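Side-chain contacts in DNA protection during starvation protein (Mycobacterium smegmatis, PDB 2YW6), which oxidises ferrous iron with hydrogen peroxide, stores the ferric mineral inside a hollow shell of twelve subunits, and so protects DNA from hydroxyl radicals: residues Q22-T27 with E118-S123; Y28-L33 with K88-D93; A69-T74 with D129-S134. All coordinates share one frame; numbering follows the deposited sequence.

Interaction 1: Q22-T27 with E118-S123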
loop_
_atom_site.group_PDB
_atom_site.type_symbol
_atom_site.label_atom_id
_atom_site.label_comp_id
_atom_site.label_asym_id
_atom_site.label_seq_id
_atom_site.Cartn_x
_atom_site.Cartn_y
_atom_site.Cartn_z
ATOM N N GLN B 22 22.497 -8.410 28.454
ATOM C CA GLN B 22 22.509 -7.032 28.928
ATOM C C GLN B 22 23.698 -6.294 28.324
ATOM O O GLN B 22 23.581 -5.133 27.921
ATOM C CB GLN B 22 22.601 -6.989 30.450
ATOM C CG GLN B 22 22.667 -5.586 30.999
ATOM C CD GLN B 22 21.417 -4.794 30.680
ATOM O OE1 GLN B 22 20.310 -5.205 31.035
ATOM N NE2 GLN B 22 21.583 -3.654 30.012
ATOM N N LYS B 23 24.849 -6.960 28.289
ATOM C CA LYS B 23 26.049 -6.374 27.697
ATOM C C LYS B 23 25.698 -5.989 26.264
ATOM O O LYS B 23 25.952 -4.870 25.824
ATOM C CB LYS B 23 27.202 -7.394 27.654
ATOM C CG LYS B 23 28.115 -7.418 28.861
ATOM C CD LYS B 23 27.421 -7.983 30.067
ATOM C CE LYS B 23 28.397 -8.160 31.217
ATOM N NZ LYS B 23 27.785 -8.943 32.332
ATOM N N GLN B 24 25.120 -6.943 25.541
ATOM C CA GLN B 24 24.741 -6.727 24.157
ATOM C C GLN B 24 23.753 -5.565 24.047
ATOM O O GLN B 24 23.873 -4.722 23.155
ATOM C CB GLN B 24 24.129 -8.006 23.582
ATOM C CG GLN B 24 24.118 -8.050 22.058
ATOM C CD GLN B 24 25.496 -8.307 21.448
ATOM O OE1 GLN B 24 26.527 -8.194 22.123
ATOM N NE2 GLN B 24 25.515 -8.643 20.163
ATOM N N LEU B 25 22.787 -5.523 24.958
ATOM C CA LEU B 25 21.783 -4.471 24.964
ATOM C C LEU B 25 22.417 -3.073 25.029
ATOM O O LEU B 25 22.039 -2.175 24.270
ATOM C CB LEU B 25 20.842 -4.657 26.157
ATOM C CG LEU B 25 19.405 -4.118 26.117
ATOM C CD1 LEU B 25 19.024 -3.640 27.501
ATOM C CD2 LEU B 25 19.261 -2.979 25.120
ATOM N N SER B 26 23.371 -2.886 25.935
ATOM C CA SER B 26 24.021 -1.590 26.073
ATOM C C SER B 26 24.856 -1.239 24.846
ATOM O O SER B 26 24.937 -0.071 24.456
ATOM C CB SER B 26 24.893 -1.567 27.331
ATOM O OG SER B 26 24.126 -1.929 28.466
ATOM N N THR B 27 25.478 -2.246 24.237
ATOM C CA THR B 27 26.290 -2.026 23.041
ATOM C C THR B 27 25.417 -1.549 21.888
ATOM O O THR B 27 25.822 -0.673 21.119
ATOM C CB THR B 27 27.012 -3.309 22.596
ATOM O OG1 THR B 27 28.060 -3.607 23.521
ATOM C CG2 THR B 27 27.599 -3.139 21.195
ATOM N N GLU B 118 33.422 -8.557 17.281
ATOM C CA GLU B 118 34.221 -9.458 18.102
ATOM C C GLU B 118 33.443 -9.843 19.365
ATOM O O GLU B 118 33.400 -11.019 19.749
ATOM C CB GLU B 118 35.544 -8.815 18.499
ATOM C CG GLU B 118 36.461 -9.791 19.210
ATOM C CD GLU B 118 37.749 -9.154 19.671
ATOM O OE1 GLU B 118 38.616 -9.882 20.196
ATOM O OE2 GLU B 118 37.893 -7.926 19.510
ATOM N N ASP B 119 32.822 -8.858 20.006
ATOM C CA ASP B 119 32.042 -9.123 21.207
ATOM C C ASP B 119 30.854 -10.030 20.922
ATOM O O ASP B 119 30.469 -10.850 21.765
ATOM C CB ASP B 119 31.528 -7.819 21.812
ATOM C CG ASP B 119 32.607 -7.060 22.557
ATOM O OD1 ASP B 119 32.323 -5.942 23.059
ATOM O OD2 ASP B 119 33.739 -7.593 22.644
ATOM N N THR B 120 30.259 -9.882 19.743
ATOM C CA THR B 120 29.110 -10.704 19.394
ATOM C C THR B 120 29.531 -12.149 19.140
ATOM O O THR B 120 28.822 -13.087 19.512
ATOM C CB THR B 120 28.376 -10.136 18.166
ATOM O OG1 THR B 120 27.987 -8.778 18.443
ATOM C CG2 THR B 120 27.122 -10.962 17.851
ATOM N N ARG B 121 30.690 -12.330 18.517
ATOM C CA ARG B 121 31.195 -13.669 18.252
ATOM C C ARG B 121 31.409 -14.445 19.555
ATOM O O ARG B 121 31.000 -15.603 19.667
ATOM C CB ARG B 121 32.505 -13.593 17.475
ATOM C CG ARG B 121 32.346 -13.089 16.062
ATOM C CD ARG B 121 31.660 -14.118 15.190
ATOM N NE ARG B 121 31.708 -13.729 13.786
ATOM C CZ ARG B 121 31.510 -14.576 12.788
ATOM N NH1 ARG B 121 31.253 -15.842 13.065
ATOM N NH2 ARG B 121 31.580 -14.169 11.530
ATOM N N LYS B 122 32.037 -13.801 20.539
ATOM C CA LYS B 122 32.295 -14.441 21.833
ATOM C C LYS B 122 30.992 -14.942 22.461
ATOM O O LYS B 122 30.883 -16.108 22.832
ATOM C CB LYS B 122 32.955 -13.459 22.805
ATOM C CG LYS B 122 34.277 -12.864 22.349
ATOM C CD LYS B 122 34.780 -11.861 23.389
ATOM C CE LYS B 122 36.022 -11.100 22.925
ATOM N NZ LYS B 122 36.400 -10.011 23.875
ATOM N N SER B 123 30.013 -14.046 22.568
ATOM C CA SER B 123 28.716 -14.381 23.145
ATOM C C SER B 123 28.060 -15.537 22.431
ATOM O O SER B 123 27.504 -16.436 23.089
ATOM C CB SER B 123 27.791 -13.154 23.133
ATOM O OG SER B 123 28.292 -12.105 23.933
HETATM O O HOH W 1 27.658 -9.003 24.717
#
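The flat group that carries this contact is the carboxamide of Q24, and it meets T120 edge-on: the hydroxyl oxygen lies only 9° out of the amide plane, in line with an N-H of NE2. From NE2 to OG1 of T120 the hydrogen bond measures 3.0 Å and is nearly straight, at 165° at the hydrogen. Beside it, the methyl CG2 of T120 stands 3.6 Å from the same NE2, so the amide nitrogen faces the fork of the threonine, and the two side chains cross at about a right angle. Q24 gets there by a bend at chi2 (74°), which swings the amide across toward the opposite helix although the CB itself points neither to nor from it.

Both ends of the amide are used. A water donates to OE1 of Q24 at 2.9 Å and lies 3.3 Å from OG of S123, one helical turn beyond T120, so a solvent-mediated link runs beside the direct one. The polar groups are buried, and a relay satisfies them: Q24 NE2 is also hydrogen-bonded to the phenol oxygen of Y28, while T120 OG1 bonds the carbonyl of V116 in its own helix, which fixes the hydroxyl's rotation. The example illustrates how a polar side chain can be accommodated between helices when each of its ends has a partner.

Here helix 12-41 faces helix 102-127 within the ferritin-like four-helix bundle. Helix 132-155 closes over the pair, with L138 against Q24 and S123, and A142 against T120.

Interaction 2: Y28-L33 with K88-D93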
loop_
_atom_site.group_PDB
_atom_site.type_symbol
_atom_site.label_atom_id
_atom_site.label_comp_id
_atom_site.label_asym_id
_atom_site.label_seq_id
_atom_site.Cartn_x
_atom_site.Cartn_y
_atom_site.Cartn_z
ATOM N N TYR B 28 24.229 -2.142 21.760
ATOM C CA TYR B 28 23.298 -1.756 20.709
ATOM C C TYR B 28 22.808 -0.334 20.935
ATOM O O TYR B 28 22.823 0.483 20.016
ATOM C CB TYR B 28 22.101 -2.706 20.672
ATOM C CG TYR B 28 22.404 -4.091 20.124
ATOM C CD1 TYR B 28 21.488 -5.141 20.279
ATOM C CD2 TYR B 28 23.577 -4.341 19.402
ATOM C CE1 TYR B 28 21.741 -6.407 19.732
ATOM C CE2 TYR B 28 23.839 -5.597 18.853
ATOM C CZ TYR B 28 22.917 -6.626 19.016
ATOM O OH TYR B 28 23.182 -7.865 18.483
ATOM N N ASN B 29 22.381 -0.031 22.157
ATOM C CA ASN B 29 21.897 1.313 22.447
ATOM C C ASN B 29 22.983 2.333 22.129
ATOM O O ASN B 29 22.737 3.334 21.432
ATOM C CB ASN B 29 21.490 1.445 23.916
ATOM C CG ASN B 29 20.230 0.670 24.243
ATOM O OD1 ASN B 29 19.447 0.346 23.360
ATOM N ND2 ASN B 29 20.020 0.386 25.523
ATOM N N ASP B 30 24.185 2.073 22.638
ATOM C CA ASP B 30 25.314 2.962 22.405
ATOM C C ASP B 30 25.564 3.028 20.904
ATOM O O ASP B 30 25.908 4.083 20.359
ATOM C CB ASP B 30 26.554 2.428 23.127
ATOM C CG ASP B 30 27.694 3.441 23.172
ATOM O OD1 ASP B 30 27.510 4.580 22.687
ATOM O OD2 ASP B 30 28.777 3.099 23.695
ATOM N N LEU B 31 25.347 1.900 20.231
ATOM C CA LEU B 31 25.564 1.818 18.795
ATOM C C LEU B 31 24.618 2.641 17.956
ATOM O O LEU B 31 25.069 3.383 17.076
ATOM C CB LEU B 31 25.514 0.372 18.319
ATOM C CG LEU B 31 25.919 0.141 16.854
ATOM C CD1 LEU B 31 27.166 0.938 16.475
ATOM C CD2 LEU B 31 26.159 -1.349 16.656
ATOM N N HIS B 32 23.313 2.540 18.203
ATOM C CA HIS B 32 22.414 3.327 17.376
ATOM C C HIS B 32 22.487 4.816 17.722
ATOM O O HIS B 32 22.213 5.662 16.880
ATOM C CB HIS B 32 20.970 2.759 17.388
ATOM C CG HIS B 32 20.240 2.884 18.690
ATOM N ND1 HIS B 32 19.819 4.096 19.200
ATOM C CD2 HIS B 32 19.778 1.939 19.543
ATOM C CE1 HIS B 32 19.129 3.889 20.306
ATOM N NE2 HIS B 32 19.088 2.586 20.536
ATOM N N LEU B 33 22.896 5.143 18.946
ATOM C CA LEU B 33 23.058 6.546 19.328
ATOM C C LEU B 33 24.227 7.070 18.500
ATOM O O LEU B 33 24.127 8.089 17.809
ATOM C CB LEU B 33 23.422 6.678 20.808
ATOM C CG LEU B 33 22.346 6.407 21.863
ATOM C CD1 LEU B 33 23.013 6.345 23.237
ATOM C CD2 LEU B 33 21.265 7.488 21.802
ATOM N N LYS B 88 27.801 2.385 32.092
ATOM C CA LYS B 88 28.246 1.397 33.067
ATOM C C LYS B 88 28.701 0.146 32.319
ATOM O O LYS B 88 29.829 -0.317 32.467
ATOM C CB LYS B 88 27.103 1.041 34.023
ATOM C CG LYS B 88 27.460 -0.004 35.068
ATOM C CD LYS B 88 28.660 0.438 35.896
ATOM C CE LYS B 88 28.979 -0.548 37.008
ATOM N NZ LYS B 88 27.878 -0.640 38.014
ATOM N N ASP B 89 27.807 -0.392 31.506
ATOM C CA ASP B 89 28.105 -1.581 30.726
ATOM C C ASP B 89 29.178 -1.281 29.693
ATOM O O ASP B 89 30.082 -2.086 29.462
ATOM C CB ASP B 89 26.828 -2.070 30.043
ATOM C CG ASP B 89 25.842 -2.669 31.028
ATOM O OD1 ASP B 89 24.635 -2.319 30.978
ATOM O OD2 ASP B 89 26.277 -3.504 31.858
ATOM N N ARG B 90 29.082 -0.101 29.091
ATOM C CA ARG B 90 30.016 0.327 28.063
ATOM C C ARG B 90 31.467 -0.024 28.355
ATOM O O ARG B 90 31.917 -0.022 29.507
ATOM C CB ARG B 90 29.901 1.842 27.843
ATOM C CG ARG B 90 31.082 2.657 28.365
ATOM C CD ARG B 90 30.787 4.150 28.370
ATOM N NE ARG B 90 30.317 4.627 27.073
ATOM C CZ ARG B 90 30.116 5.906 26.778
ATOM N NH1 ARG B 90 30.353 6.841 27.690
ATOM N NH2 ARG B 90 29.692 6.252 25.569
ATOM N N THR B 91 32.189 -0.340 27.287
ATOM C CA THR B 91 33.604 -0.653 27.371
ATOM C C THR B 91 34.253 0.253 26.343
ATOM O O THR B 91 35.292 0.861 26.608
ATOM C CB THR B 91 33.901 -2.120 27.019
ATOM O OG1 THR B 91 33.324 -2.979 28.012
ATOM C CG2 THR B 91 35.408 -2.355 26.970
ATOM N N TRP B 92 33.625 0.346 25.170
ATOM C CA TRP B 92 34.140 1.212 24.121
ATOM C C TRP B 92 33.812 2.645 24.540
ATOM O O TRP B 92 32.656 3.065 24.531
ATOM C CB TRP B 92 33.543 0.821 22.741
ATOM C CG TRP B 92 32.544 1.776 22.067
ATOM C CD1 TRP B 92 32.724 3.108 21.780
ATOM C CD2 TRP B 92 31.243 1.431 21.555
ATOM N NE1 TRP B 92 31.618 3.607 21.128
ATOM C CE2 TRP B 92 30.700 2.609 20.977
ATOM C CE3 TRP B 92 30.490 0.249 21.529
ATOM C CZ2 TRP B 92 29.431 2.626 20.383
ATOM C CZ3 TRP B 92 29.230 0.272 20.938
ATOM C CH2 TRP B 92 28.716 1.455 20.372
ATOM N N ASP B 93 34.854 3.353 24.966
ATOM C CA ASP B 93 34.792 4.740 25.422
ATOM C C ASP B 93 33.524 5.510 25.051
ATOM O O ASP B 93 32.438 5.191 25.527
ATOM C CB ASP B 93 36.020 5.478 24.895
ATOM C CG ASP B 93 36.242 5.238 23.415
ATOM O OD1 ASP B 93 35.498 5.820 22.597
ATOM O OD2 ASP B 93 37.153 4.455 23.069
#
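The loop that follows the short helix 83-89, the helix carried by the long connection in the middle of a Dps subunit, packs against the bundle here, with the indole of W92 stacked on the carboxylate of D30. W92 reaches inward and D30 outward from helix 12-41, the two side chains coming from opposite directions. Their flat groups lie almost parallel, 7° apart, with OD2 of D30 3.3 Å above the plane of the indole and over its centre. The nearest ring atoms are those of the fused bond and the benzene half: D30 OD2 is 3.4 Å from CE2 of W92, and the carboxylate carbon CG of D30 is 3.4 Å from CZ2. The first torsion of D30 sets CG anti to the backbone N (chi1 -168°), which carries the carboxylate outward from the helix to the face of the indole.

L31 meets the same ring differently. The far corner of the indole, CH2 of W92, points at the helix backbone and lies 3.4 Å from the amide N of L31, near the ring plane; CB of L31 adds an apolar touch at 4.0 Å from CH2.

R90, the first residue to leave helical geometry, comes to the carboxylate from another side. OD2 of D30 sits at the edge of its guanidinium, 3.8 Å from NH2, a long salt bridge with the two planes 56° apart; the stronger partner of this arginine is D94. Positive charge there would be expected to steady the anionic form of D30.

Further out, W92 also packs on T27 and T34 of helix 12-41 and on V112 of helix 102-127, so the indole lies over the seam between these helices. I86 of helix 83-89 touches D30, and P83 of a neighbouring subunit packs on D30 and R90.

Interaction 3: A69-T74 with D129-S134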
loop_
_atom_site.group_PDB
_atom_site.type_symbol
_atom_site.label_atom_id
_atom_site.label_comp_id
_atom_site.label_asym_id
_atom_site.label_seq_id
_atom_site.Cartn_x
_atom_site.Cartn_y
_atom_site.Cartn_z
ATOM N N ALA B 69 16.416 -6.904 24.528
ATOM C CA ALA B 69 15.773 -6.488 25.766
ATOM C C ALA B 69 14.592 -7.381 26.115
ATOM O O ALA B 69 14.461 -7.833 27.248
ATOM C CB ALA B 69 15.323 -5.041 25.673
ATOM N N GLU B 70 13.722 -7.645 25.154
ATOM C CA GLU B 70 12.588 -8.495 25.459
ATOM C C GLU B 70 13.017 -9.934 25.803
ATOM O O GLU B 70 12.278 -10.667 26.464
ATOM C CB GLU B 70 11.593 -8.464 24.303
ATOM C CG GLU B 70 11.179 -7.038 23.967
ATOM C CD GLU B 70 9.793 -6.930 23.366
ATOM O OE1 GLU B 70 9.321 -7.914 22.747
ATOM O OE2 GLU B 70 9.181 -5.848 23.501
ATOM N N ARG B 71 14.215 -10.321 25.376
ATOM C CA ARG B 71 14.718 -11.661 25.655
ATOM C C ARG B 71 15.233 -11.708 27.101
ATOM O O ARG B 71 15.114 -12.725 27.781
ATOM C CB ARG B 71 15.831 -12.028 24.658
ATOM C CG ARG B 71 16.361 -13.462 24.772
ATOM C CD ARG B 71 15.237 -14.492 24.639
ATOM N NE ARG B 71 15.719 -15.871 24.749
ATOM C CZ ARG B 71 14.931 -16.938 24.846
ATOM N NH1 ARG B 71 13.612 -16.808 24.841
ATOM N NH2 ARG B 71 15.459 -18.147 24.948
ATOM N N ILE B 72 15.790 -10.599 27.573
ATOM C CA ILE B 72 16.274 -10.538 28.944
ATOM C C ILE B 72 15.062 -10.668 29.878
ATOM O O ILE B 72 15.069 -11.472 30.810
ATOM C CB ILE B 72 17.037 -9.209 29.210
ATOM C CG1 ILE B 72 18.354 -9.205 28.414
ATOM C CG2 ILE B 72 17.300 -9.030 30.710
ATOM C CD1 ILE B 72 19.145 -7.909 28.506
ATOM N N ALA B 73 14.013 -9.898 29.614
ATOM C CA ALA B 73 12.808 -9.966 30.429
ATOM C C ALA B 73 12.187 -11.362 30.367
ATOM O O ALA B 73 11.736 -11.881 31.391
ATOM C CB ALA B 73 11.784 -8.914 29.966
ATOM N N THR B 74 12.158 -11.968 29.175
ATOM C CA THR B 74 11.582 -13.309 29.012
ATOM C C THR B 74 12.367 -14.300 29.860
ATOM O O THR B 74 11.806 -15.259 30.390
ATOM C CB THR B 74 11.611 -13.801 27.532
ATOM O OG1 THR B 74 10.859 -12.907 26.711
ATOM C CG2 THR B 74 11.004 -15.206 27.411
ATOM N N ASP B 129 26.240 -23.552 24.889
ATOM C CA ASP B 129 25.768 -24.544 25.842
ATOM C C ASP B 129 24.902 -23.958 26.950
ATOM O O ASP B 129 24.761 -24.550 28.022
ATOM C CB ASP B 129 26.962 -25.286 26.437
ATOM C CG ASP B 129 27.793 -25.977 25.379
ATOM O OD1 ASP B 129 27.230 -26.802 24.629
ATOM O OD2 ASP B 129 29.007 -25.696 25.294
ATOM N N LEU B 130 24.315 -22.796 26.682
ATOM C CA LEU B 130 23.463 -22.130 27.656
ATOM C C LEU B 130 22.050 -21.942 27.137
ATOM O O LEU B 130 21.081 -22.267 27.820
ATOM C CB LEU B 130 24.043 -20.765 28.025
ATOM C CG LEU B 130 25.352 -20.765 28.808
ATOM C CD1 LEU B 130 25.877 -19.344 28.899
ATOM C CD2 LEU B 130 25.122 -21.352 30.197
ATOM N N ASP B 131 21.939 -21.418 25.920
ATOM C CA ASP B 131 20.636 -21.148 25.315
ATOM C C ASP B 131 20.756 -21.037 23.794
ATOM O O ASP B 131 21.244 -20.023 23.270
ATOM C CB ASP B 131 20.082 -19.835 25.875
ATOM C CG ASP B 131 18.673 -19.543 25.407
ATOM O OD1 ASP B 131 18.299 -19.961 24.293
ATOM O OD2 ASP B 131 17.933 -18.873 26.154
ATOM N N LEU B 132 20.315 -22.071 23.088
ATOM C CA LEU B 132 20.374 -22.047 21.633
ATOM C C LEU B 132 19.535 -20.913 21.038
ATOM O O LEU B 132 19.953 -20.277 20.073
ATOM C CB LEU B 132 19.899 -23.381 21.040
ATOM C CG LEU B 132 20.851 -24.562 21.203
ATOM C CD1 LEU B 132 20.276 -25.779 20.499
ATOM C CD2 LEU B 132 22.212 -24.189 20.621
ATOM N N VAL B 133 18.354 -20.673 21.605
ATOM C CA VAL B 133 17.465 -19.623 21.109
ATOM C C VAL B 133 18.127 -18.251 21.164
ATOM O O VAL B 133 18.214 -17.547 20.156
ATOM C CB VAL B 133 16.146 -19.588 21.910
ATOM C CG1 VAL B 133 15.252 -18.455 21.401
ATOM C CG2 VAL B 133 15.442 -20.924 21.782
ATOM N N SER B 134 18.594 -17.875 22.346
ATOM C CA SER B 134 19.272 -16.602 22.515
ATOM C C SER B 134 20.489 -16.522 21.597
ATOM O O SER B 134 20.841 -15.443 21.137
ATOM C CB SER B 134 19.706 -16.437 23.965
ATOM O OG SER B 134 18.569 -16.504 24.802
#
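R71 meets the start of helix 132-155 with one edge of its guanidinium, the NE-NH2 side. NE donates to OG of S134 over 2.9 Å, nearly straight at 174° and exactly in the guanidinium plane. NH2 turns to D131 and reaches OD2 at 2.8 Å, using the syn lone pair of that oxygen. This second bond is less regular: OD2 lies 24° out of the guanidinium plane, the angle at hydrogen is 140°, and the carboxylate is turned steeply against the guanidinium. A weak bond from NH2 of R71 to OD1 of D131, at 3.4 Å, completes the salt bridge. Across one face lies V133, whose CG1 stands 3.6 Å above the plane, offset toward the rim.

The side chain of R71 leaves the backbone on the side away from its N, turns at chi2 and then runs extended, which carries the charged head to the neighbouring helix.

The carboxylate it meets is itself held, because D131 is the N-cap of helix 132-155. Its OD1 accepts from the backbone N of S134 at 2.9 Å, from above the carboxylate plane, and OD2 takes a weak bond from the S134 hydroxyl. Cap and arginine thus share one acid at a helix N terminus, a place expected to stabilise its negative form.

Beyond this shell the site is part of a subunit interface. NH1 of R71 forms a salt bridge with E146 of another subunit, whose R121 packs on V133. Next to R71 in the sequence, E70 is probably an iron ligand, as in related Dps proteins, whose ferroxidase centre is shared between two subunits; W40 of a further subunit packs on A69, and H39 of that same subunit on E70.

How the interactions relate
From the N terminus, helix 12-41 supplies the first partner of two contacts: 22-27 in interaction 1 and, one step on, 28-33 in interaction 2. The chain then runs through helix 47-75, which holds 69-74, before 88-93 closes interaction 2. Helix 102-127 returns to close interaction 1, so interaction 2 is nested inside that loop. Interaction 3, closed last by 129-134, crosses both. Interactions 1 and 2 touch directly, S26 OG lying 2.6 Å from D89 OD1, a probable hydrogen bond, while Q22 packs on I72 of interaction 3. Together they tie all four long helices and the middle connection into one bundle.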